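PDB 4QAN: uncharacterized protein from Ruminococcus gnavus, which is of unknown function but carries a cystatin-like fold, as a divergent member of the NTF2-like superfamily, and can bind a metal ion. Local coordinates for residues I109-K123 / S142-Y155. Residues are numbered along the deposited sequence; the frame is centred on the assembly and turned at random.
Sequences IPEIETLEVLEIAEK and SELEIYVKCGEQSY
Leu118 and Glu119 both turn their backbone N-H groups to Tyr147 O, and this double grip marks a classic beta bulge in the antiparallel pairing of strand 116-122 with strand 140-150. The Leu118 N bond to Tyr147 O is the shorter at 2.8 Å but bent; that of Glu119 N is straighter (164°) and lies in the carbonyl plane. The extra residue turns the Leu118 side chain toward strand 140-150, where CD2 rests on Lys149 CB and CD1 approaches Ser154 OG at 3.6 Å.

Packing is tightest on the face of Ile120, Leu144, Ile146 and Val148, which helix 27-39 helps to cover. Ile120 CG2, anti to the backbone N, presses against Leu144 CD2 at 3.3 Å, closer than normal carbon contact. Near the turn, Ile109 CG2 touches both Cys150 SG (3.7 Å) and the Tyr155 ring, while Pro110 CD lies 3.2 Å from Tyr155 OH.

The other face is looser and more polar: the exposed Glu116 keeps OE2 4.5 Å from Lys149 NZ, beyond a salt bridge. At the strand end, where Glu143 is buried against helix 126-135, Lys123, bent at chi3 (80°), lays CG beside Glu145 OE2 and brings NZ to Glu143 OE2 in a weak salt bridge of 3.5 Å. With an alanine here the Glu143 carboxylate is likely to lose this countercharge, and the flank of Glu145 the carbons laid against it.

Strand 140-150 continues through a type II' turn, Cys150 to Gln153, into strand 153-164, placing this bulged ladder in the antiparallel sheet of a cystatin-like, NTF2-related domain.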
ATOM      1  N   ILE A 109     -12.170   1.330 -20.210  1.00 59.96           N
ATOM      2  CA  ILE A 109     -11.947   0.954 -21.598  1.00 61.89           C
ATOM      3  C   ILE A 109     -12.758  -0.304 -21.868  1.00 64.94           C
ATOM      4  O   ILE A 109     -12.349  -1.401 -21.478  1.00 60.67           O
ATOM      5  CB  ILE A 109     -10.472   0.660 -21.887  1.00 60.65           C
ATOM      6  CG1 ILE A 109      -9.610   1.851 -21.477  1.00 65.33           C
ATOM      7  CG2 ILE A 109     -10.282   0.330 -23.363  1.00 64.02           C
ATOM      8  CD1 ILE A 109      -8.124   1.552 -21.447  1.00 69.05           C
ATOM      9  N   PRO A 110     -13.920  -0.149 -22.527  1.00 69.52           N
ATOM     10  CA  PRO A 110     -14.760  -1.313 -22.787  1.00 72.62           C
ATOM     11  C   PRO A 110     -14.094  -2.235 -23.815  1.00 76.26           C
ATOM     12  O   PRO A 110     -13.466  -1.742 -24.769  1.00 76.67           O
ATOM     13  CB  PRO A 110     -16.049  -0.695 -23.340  1.00 76.28           C
ATOM     14  CG  PRO A 110     -15.602   0.568 -24.006  1.00 73.99           C
ATOM     15  CD  PRO A 110     -14.419   1.061 -23.213  1.00 71.33           C
ATOM     16  N   GLU A 111     -14.223  -3.550 -23.612  1.00 74.78           N
ATOM     17  CA  GLU A 111     -13.588  -4.543 -24.483  1.00 75.09           C
ATOM     18  C   GLU A 111     -12.083  -4.304 -24.530  1.00 71.99           C
ATOM     19  O   GLU A 111     -11.492  -4.217 -25.606  1.00 71.86           O
ATOM     20  CB  GLU A 111     -14.162  -4.488 -25.905  1.00 79.00           C
ATOM     21  CG  GLU A 111     -15.674  -4.590 -26.001  1.00 84.84           C
ATOM     22  CD  GLU A 111     -16.160  -4.545 -27.444  1.00 95.66           C
ATOM     23  OE1 GLU A 111     -15.874  -3.549 -28.149  1.00 90.17           O
ATOM     24  OE2 GLU A 111     -16.827  -5.508 -27.877  1.00105.08           O
ATOM     25  N   ILE A 112     -11.471  -4.166 -23.353  1.00 71.09           N
ATOM     26  CA  ILE A 112     -10.017  -4.006 -23.255  1.00 65.37           C
ATOM     27  C   ILE A 112      -9.320  -5.289 -23.738  1.00 64.71           C
ATOM     28  O   ILE A 112      -8.177  -5.253 -24.171  1.00 63.51           O
ATOM     29  CB  ILE A 112      -9.566  -3.565 -21.830  1.00 64.39           C
ATOM     30  CG1 ILE A 112      -8.052  -3.347 -21.786  1.00 62.86           C
ATOM     31  CG2 ILE A 112      -9.984  -4.563 -20.746  1.00 61.81           C
ATOM     32  CD1 ILE A 112      -7.613  -2.371 -20.722  1.00 63.45           C
ATOM     33  N   GLU A 113     -10.044  -6.404 -23.704  1.00 67.93           N
ATOM     34  CA  GLU A 113      -9.582  -7.683 -24.260  1.00 75.16           C
ATOM     35  C   GLU A 113      -9.178  -7.601 -25.735  1.00 76.08           C
ATOM     36  O   GLU A 113      -8.236  -8.276 -26.167  1.00 76.22           O
ATOM     37  CB  GLU A 113     -10.672  -8.757 -24.106  1.00 80.15           C
ATOM     38  CG  GLU A 113     -10.891  -9.239 -22.674  1.00 87.34           C
ATOM     39  CD  GLU A 113     -11.653  -8.254 -21.792  1.00 92.62           C
ATOM     40  OE1 GLU A 113     -12.306  -7.328 -22.335  1.00 98.06           O
ATOM     41  OE2 GLU A 113     -11.598  -8.410 -20.546  1.00 81.85           O
ATOM     42  N   THR A 114      -9.887  -6.777 -26.504  1.00 73.38           N
ATOM     43  CA  THR A 114      -9.666  -6.675 -27.953  1.00 72.37           C
ATOM     44  C   THR A 114      -8.652  -5.584 -28.349  1.00 71.43           C
ATOM     45  O   THR A 114      -8.694  -5.066 -29.467  1.00 68.60           O
ATOM     46  CB  THR A 114     -11.001  -6.401 -28.674  1.00 73.37           C
ATOM     47  OG1 THR A 114     -11.554  -5.162 -28.204  1.00 72.57           O
ATOM     48  CG2 THR A 114     -11.990  -7.538 -28.414  1.00 72.51           C
ATOM     49  N   LEU A 115      -7.720  -5.281 -27.445  1.00 67.19           N
ATOM     50  CA  LEU A 115      -6.850  -4.106 -27.550  1.00 67.02           C
ATOM     51  C   LEU A 115      -5.757  -4.229 -28.626  1.00 68.92           C
ATOM     52  O   LEU A 115      -5.075  -5.246 -28.714  1.00 68.47           O
ATOM     53  CB  LEU A 115      -6.228  -3.839 -26.174  1.00 67.20           C
ATOM     54  CG  LEU A 115      -5.104  -2.822 -25.964  1.00 68.54           C
ATOM     55  CD1 LEU A 115      -5.150  -2.340 -24.522  1.00 67.27           C
ATOM     56  CD2 LEU A 115      -3.725  -3.391 -26.292  1.00 69.40           C
ATOM     57  N   GLU A 116      -5.594  -3.179 -29.429  1.00 68.73           N
ATOM     58  CA  GLU A 116      -4.532  -3.113 -30.426  1.00 72.84           C
ATOM     59  C   GLU A 116      -3.691  -1.864 -30.193  1.00 71.53           C
ATOM     60  O   GLU A 116      -4.232  -0.773 -30.058  1.00 72.34           O
ATOM     61  CB  GLU A 116      -5.118  -3.047 -31.840  1.00 77.24           C
ATOM     62  CG  GLU A 116      -5.723  -4.336 -32.362  1.00 80.53           C
ATOM     63  CD  GLU A 116      -6.253  -4.191 -33.783  1.00 86.28           C
ATOM     64  OE1 GLU A 116      -5.468  -3.846 -34.697  1.00 87.34           O
ATOM     65  OE2 GLU A 116      -7.462  -4.423 -33.991  1.00 88.28           O
ATOM     66  N   VAL A 117      -2.371  -2.023 -30.197  1.00 71.49           N
ATOM     67  CA  VAL A 117      -1.449  -0.911 -29.961  1.00 70.04           C
ATOM     68  C   VAL A 117      -1.132  -0.160 -31.250  1.00 72.08           C
ATOM     69  O   VAL A 117      -0.384  -0.646 -32.096  1.00 74.16           O
ATOM     70  CB  VAL A 117      -0.136  -1.406 -29.318  1.00 69.44           C
ATOM     71  CG1 VAL A 117       0.785  -0.231 -29.013  1.00 69.44           C
ATOM     72  CG2 VAL A 117      -0.441  -2.195 -28.049  1.00 64.57           C
ATOM     73  N   LEU A 118      -1.684   1.041 -31.387  1.00 72.77           N
ATOM     74  CA  LEU A 118      -1.516   1.832 -32.610  1.00 73.98           C
ATOM     75  C   LEU A 118      -0.196   2.591 -32.597  1.00 74.79           C
ATOM     76  O   LEU A 118       0.534   2.603 -33.587  1.00 78.60           O
ATOM     77  CB  LEU A 118      -2.668   2.819 -32.772  1.00 73.94           C
ATOM     78  CG  LEU A 118      -4.074   2.227 -32.658  1.00 75.26           C
ATOM     79  CD1 LEU A 118      -5.110   3.335 -32.768  1.00 78.18           C
ATOM     80  CD2 LEU A 118      -4.320   1.145 -33.698  1.00 75.56           C
ATOM     81  N   GLU A 119       0.097   3.231 -31.470  1.00 74.01           N
ATOM     82  CA  GLU A 119       1.336   3.976 -31.307  1.00 72.83           C
ATOM     83  C   GLU A 119       1.658   4.198 -29.836  1.00 71.06           C
ATOM     84  O   GLU A 119       0.768   4.267 -28.992  1.00 69.27           O
ATOM     85  CB  GLU A 119       1.230   5.324 -32.024  1.00 74.76           C
ATOM     86  CG  GLU A 119       2.381   6.285 -31.764  1.00 74.78           C
ATOM     87  CD  GLU A 119       2.381   7.470 -32.707  1.00 77.83           C
ATOM     88  OE1 GLU A 119       1.378   7.668 -33.429  1.00 78.51           O
ATOM     89  OE2 GLU A 119       3.390   8.205 -32.724  1.00 78.76           O
ATOM     90  N   ILE A 120       2.950   4.296 -29.549  1.00 72.83           N
ATOM     91  CA  ILE A 120       3.446   4.703 -28.246  1.00 70.72           C
ATOM     92  C   ILE A 120       4.345   5.900 -28.506  1.00 71.74           C
ATOM     93  O   ILE A 120       5.360   5.764 -29.187  1.00 72.64           O
ATOM     94  CB  ILE A 120       4.258   3.572 -27.579  1.00 71.38           C
ATOM     95  CG1 ILE A 120       3.347   2.390 -27.250  1.00 70.98           C
ATOM     96  CG2 ILE A 120       4.938   4.065 -26.309  1.00 71.62           C
ATOM     97  CD1 ILE A 120       4.095   1.142 -26.835  1.00 72.19           C
ATOM     98  N   ALA A 121       3.973   7.066 -27.981  1.00 71.03           N
ATOM     99  CA  ALA A 121       4.724   8.299 -28.234  1.00 72.77           C
ATOM    100  C   ALA A 121       5.315   8.865 -26.949  1.00 70.77           C
ATOM    101  O   ALA A 121       4.661   8.847 -25.917  1.00 69.91           O
ATOM    102  CB  ALA A 121       3.824   9.328 -28.899  1.00 73.00           C
ATOM    103  N   GLU A 122       6.547   9.368 -27.023  1.00 74.39           N
ATOM    104  CA  GLU A 122       7.210   9.988 -25.874  1.00 78.71           C
ATOM    105  C   GLU A 122       6.788  11.442 -25.737  1.00 78.95           C
ATOM    106  O   GLU A 122       7.148  12.258 -26.567  1.00 82.26           O
ATOM    107  CB  GLU A 122       8.739   9.917 -26.007  1.00 88.23           C
ATOM    108  CG  GLU A 122       9.329   8.536 -25.742  1.00 94.89           C
ATOM    109  CD  GLU A 122      10.844   8.547 -25.591  1.00 99.97           C
ATOM    110  OE1 GLU A 122      11.392   9.484 -24.964  1.00102.27           O
ATOM    111  OE2 GLU A 122      11.487   7.600 -26.090  1.00103.57           O
ATOM    112  N   LYS A 123       6.044  11.765 -24.683  1.00 80.12           N
ATOM    113  CA  LYS A 123       5.581  13.141 -24.453  1.00 87.12           C
ATOM    114  C   LYS A 123       6.771  14.106 -24.334  1.00 92.44           C
ATOM    115  O   LYS A 123       7.824  13.730 -23.823  1.00 96.55           O
ATOM    116  CB  LYS A 123       4.703  13.208 -23.198  1.00 85.25           C
ATOM    117  CG  LYS A 123       3.505  14.126 -23.334  1.00 90.57           C
ATOM    118  CD  LYS A 123       2.618  14.079 -22.104  1.00 92.04           C
ATOM    119  CE  LYS A 123       3.184  14.943 -20.992  1.00 95.41           C
ATOM    120  NZ  LYS A 123       2.313  14.941 -19.786  1.00 93.31           N
ATOM    121  N   SER A 142      10.022   8.817 -17.990  1.00 57.15           N
ATOM    122  CA  SER A 142       9.535   9.033 -19.352  1.00 60.17           C
ATOM    123  C   SER A 142       8.011   8.981 -19.367  1.00 59.58           C
ATOM    124  O   SER A 142       7.423   7.946 -19.057  1.00 57.63           O
ATOM    125  CB  SER A 142      10.111   7.988 -20.294  1.00 60.27           C
ATOM    126  OG  SER A 142       9.460   8.054 -21.541  1.00 64.93           O
ATOM    127  N   GLU A 143       7.385  10.110 -19.698  1.00 62.95           N
ATOM    128  CA  GLU A 143       5.930  10.204 -19.788  1.00 63.94           C
ATOM    129  C   GLU A 143       5.501   9.854 -21.201  1.00 63.70           C
ATOM    130  O   GLU A 143       5.867  10.545 -22.145  1.00 70.67           O
ATOM    131  CB  GLU A 143       5.449  11.609 -19.432  1.00 66.42           C
ATOM    132  CG  GLU A 143       5.263  11.843 -17.942  1.00 65.26           C
ATOM    133  CD  GLU A 143       4.722  13.232 -17.645  1.00 68.53           C
ATOM    134  OE1 GLU A 143       5.383  14.211 -18.058  1.00 73.68           O
ATOM    135  OE2 GLU A 143       3.645  13.346 -17.007  1.00 66.30           O
ATOM    136  N   LEU A 144       4.736   8.774 -21.337  1.00 62.23           N
ATOM    137  CA  LEU A 144       4.337   8.275 -22.646  1.00 64.05           C
ATOM    138  C   LEU A 144       2.853   8.430 -22.874  1.00 61.74           C
ATOM    139  O   LEU A 144       2.048   8.228 -21.967  1.00 58.23           O
ATOM    140  CB  LEU A 144       4.724   6.803 -22.822  1.00 66.19           C
ATOM    141  CG  LEU A 144       6.236   6.537 -22.825  1.00 70.38           C
ATOM    142  CD1 LEU A 144       6.701   6.086 -21.450  1.00 67.89           C
ATOM    143  CD2 LEU A 144       6.621   5.506 -23.874  1.00 72.63           C
ATOM    144  N   GLU A 145       2.514   8.821 -24.098  1.00 63.31           N
ATOM    145  CA  GLU A 145       1.150   8.814 -24.585  1.00 64.77           C
ATOM    146  C   GLU A 145       0.977   7.541 -25.393  1.00 63.65           C
ATOM    147  O   GLU A 145       1.791   7.246 -26.273  1.00 63.68           O
ATOM    148  CB  GLU A 145       0.899  10.015 -25.491  1.00 74.03           C
ATOM    149  CG  GLU A 145       1.164  11.371 -24.856  1.00 78.62           C
ATOM    150  CD  GLU A 145       0.894  12.513 -25.820  1.00 89.15           C
ATOM    151  OE1 GLU A 145       0.847  12.268 -27.046  1.00 94.31           O
ATOM    152  OE2 GLU A 145       0.726  13.659 -25.354  1.00 99.72           O
ATOM    153  N   ILE A 146      -0.086   6.796 -25.112  1.00 59.07           N
ATOM    154  CA  ILE A 146      -0.297   5.502 -25.750  1.00 59.93           C
ATOM    155  C   ILE A 146      -1.636   5.506 -26.476  1.00 61.21           C
ATOM    156  O   ILE A 146      -2.668   5.777 -25.874  1.00 62.31           O
ATOM    157  CB  ILE A 146      -0.252   4.372 -24.706  1.00 56.98           C
ATOM    158  CG1 ILE A 146       1.061   4.432 -23.920  1.00 57.06           C
ATOM    159  CG2 ILE A 146      -0.410   3.002 -25.352  1.00 55.30           C
ATOM    160  CD1 ILE A 146       0.988   3.732 -22.587  1.00 56.03           C
ATOM    161  N   TYR A 147      -1.607   5.214 -27.771  1.00 63.24           N
ATOM    162  CA  TYR A 147      -2.820   5.155 -28.577  1.00 65.99           C
ATOM    163  C   TYR A 147      -3.170   3.698 -28.842  1.00 66.53           C
ATOM    164  O   TYR A 147      -2.396   2.963 -29.457  1.00 70.33           O
ATOM    165  CB  TYR A 147      -2.639   5.931 -29.893  1.00 67.80           C
ATOM    166  CG  TYR A 147      -2.353   7.401 -29.664  1.00 67.69           C
ATOM    167  CD1 TYR A 147      -3.389   8.323 -29.551  1.00 68.51           C
ATOM    168  CD2 TYR A 147      -1.045   7.865 -29.521  1.00 68.27           C
ATOM    169  CE1 TYR A 147      -3.132   9.668 -29.321  1.00 70.30           C
ATOM    170  CE2 TYR A 147      -0.776   9.208 -29.289  1.00 69.95           C
ATOM    171  CZ  TYR A 147      -1.824  10.107 -29.190  1.00 71.05           C
ATOM    172  OH  TYR A 147      -1.578  11.443 -28.956  1.00 71.85           O
ATOM    173  N   VAL A 148      -4.336   3.286 -28.365  1.00 65.66           N
ATOM    174  CA  VAL A 148      -4.813   1.928 -28.572  1.00 66.47           C
ATOM    175  C   VAL A 148      -6.173   1.933 -29.255  1.00 68.97           C
ATOM    176  O   VAL A 148      -6.798   2.981 -29.386  1.00 69.24           O
ATOM    177  CB  VAL A 148      -4.907   1.153 -27.243  1.00 63.57           C
ATOM    178  CG1 VAL A 148      -3.549   1.139 -26.551  1.00 61.21           C
ATOM    179  CG2 VAL A 148      -5.983   1.738 -26.330  1.00 62.28           C
ATOM    180  N   LYS A 149      -6.620   0.750 -29.675  1.00 74.27           N
ATOM    181  CA  LYS A 149      -7.891   0.587 -30.376  1.00 76.57           C
ATOM    182  C   LYS A 149      -8.680  -0.600 -29.825  1.00 78.17           C
ATOM    183  O   LYS A 149      -8.122  -1.686 -29.653  1.00 76.33           O
ATOM    184  CB  LYS A 149      -7.628   0.386 -31.864  1.00 79.23           C
ATOM    185  CG  LYS A 149      -8.849  -0.039 -32.659  1.00 84.34           C
ATOM    186  CD  LYS A 149      -8.501  -0.254 -34.115  1.00 88.76           C
ATOM    187  CE  LYS A 149      -9.699  -0.764 -34.892  1.00 91.68           C
ATOM    188  NZ  LYS A 149      -9.337  -1.022 -36.309  1.00100.44           N
ATOM    189  N   CYS A 150      -9.972  -0.387 -29.555  1.00 80.83           N
ATOM    190  CA  CYS A 150     -10.865  -1.456 -29.087  1.00 83.05           C
ATOM    191  C   CYS A 150     -12.179  -1.444 -29.862  1.00 85.72           C
ATOM    192  O   CYS A 150     -13.101  -0.707 -29.519  1.00 83.93           O
ATOM    193  CB  CYS A 150     -11.138  -1.319 -27.592  1.00 81.28           C
ATOM    194  SG  CYS A 150      -9.633  -1.300 -26.589  1.00 88.51           S
ATOM    195  N   GLY A 151     -12.253  -2.271 -30.904  1.00 87.86           N
ATOM    196  CA  GLY A 151     -13.418  -2.326 -31.788  1.00 88.41           C
ATOM    197  C   GLY A 151     -13.334  -1.229 -32.830  1.00 90.51           C
ATOM    198  O   GLY A 151     -12.401  -1.193 -33.631  1.00 90.92           O
ATOM    199  N   GLU A 152     -14.316  -0.334 -32.827  1.00 91.37           N
ATOM    200  CA  GLU A 152     -14.256   0.870 -33.655  1.00 94.57           C
ATOM    201  C   GLU A 152     -13.615   2.016 -32.866  1.00 96.35           C
ATOM    202  O   GLU A 152     -13.247   3.041 -33.445  1.00 91.29           O
ATOM    203  CB  GLU A 152     -15.657   1.280 -34.131  1.00 95.60           C
ATOM    204  CG  GLU A 152     -16.516   0.131 -34.643  1.00 96.70           C
ATOM    205  CD  GLU A 152     -15.749  -0.806 -35.554  1.00 97.67           C
ATOM    206  OE1 GLU A 152     -15.448  -0.412 -36.699  1.00 94.68           O
ATOM    207  OE2 GLU A 152     -15.440  -1.935 -35.115  1.00 96.72           O
ATOM    208  N   GLN A 153     -13.469   1.821 -31.550  1.00 98.31           N
ATOM    209  CA  GLN A 153     -12.997   2.866 -30.631  1.00 95.89           C
ATOM    210  C   GLN A 153     -11.475   3.001 -30.641  1.00 89.37           C
ATOM    211  O   GLN A 153     -10.759   2.009 -30.754  1.00 91.34           O
ATOM    212  CB  GLN A 153     -13.447   2.576 -29.185  1.00 99.35           C
ATOM    213  CG  GLN A 153     -14.887   2.104 -29.009  1.00102.83           C
ATOM    214  CD  GLN A 153     -15.888   2.974 -29.740  1.00111.08           C
ATOM    215  OE1 GLN A 153     -16.101   2.816 -30.944  1.00108.81           O
ATOM    216  NE2 GLN A 153     -16.520   3.890 -29.013  1.00114.78           N
ATOM    217  N   SER A 154     -10.999   4.236 -30.513  1.00 83.97           N
ATOM    218  CA  SER A 154      -9.587   4.521 -30.278  1.00 81.61           C
ATOM    219  C   SER A 154      -9.481   5.305 -28.965  1.00 76.41           C
ATOM    220  O   SER A 154     -10.296   6.191 -28.712  1.00 74.08           O
ATOM    221  CB  SER A 154      -9.009   5.332 -31.443  1.00 86.75           C
ATOM    222  OG  SER A 154      -7.609   5.512 -31.311  1.00 89.00           O
ATOM    223  N   TYR A 155      -8.504   4.969 -28.124  1.00 72.70           N
ATOM    224  CA  TYR A 155      -8.282   5.707 -26.864  1.00 71.06           C
ATOM    225  C   TYR A 155      -6.818   6.122 -26.708  1.00 69.41           C
ATOM    226  O   TYR A 155      -5.923   5.486 -27.271  1.00 70.33           O
ATOM    227  CB  TYR A 155      -8.706   4.871 -25.646  1.00 67.03           C
ATOM    228  CG  TYR A 155     -10.094   4.278 -25.736  1.00 69.48           C
ATOM    229  CD1 TYR A 155     -10.296   3.018 -26.290  1.00 76.93           C
ATOM    230  CD2 TYR A 155     -11.202   4.974 -25.268  1.00 70.88           C
ATOM    231  CE1 TYR A 155     -11.561   2.467 -26.377  1.00 81.62           C
ATOM    232  CE2 TYR A 155     -12.473   4.431 -25.350  1.00 76.05           C
ATOM    233  CZ  TYR A 155     -12.645   3.178 -25.904  1.00 82.63           C
ATOM    234  OH  TYR A 155     -13.900   2.627 -25.991  1.00 89.49           O
TER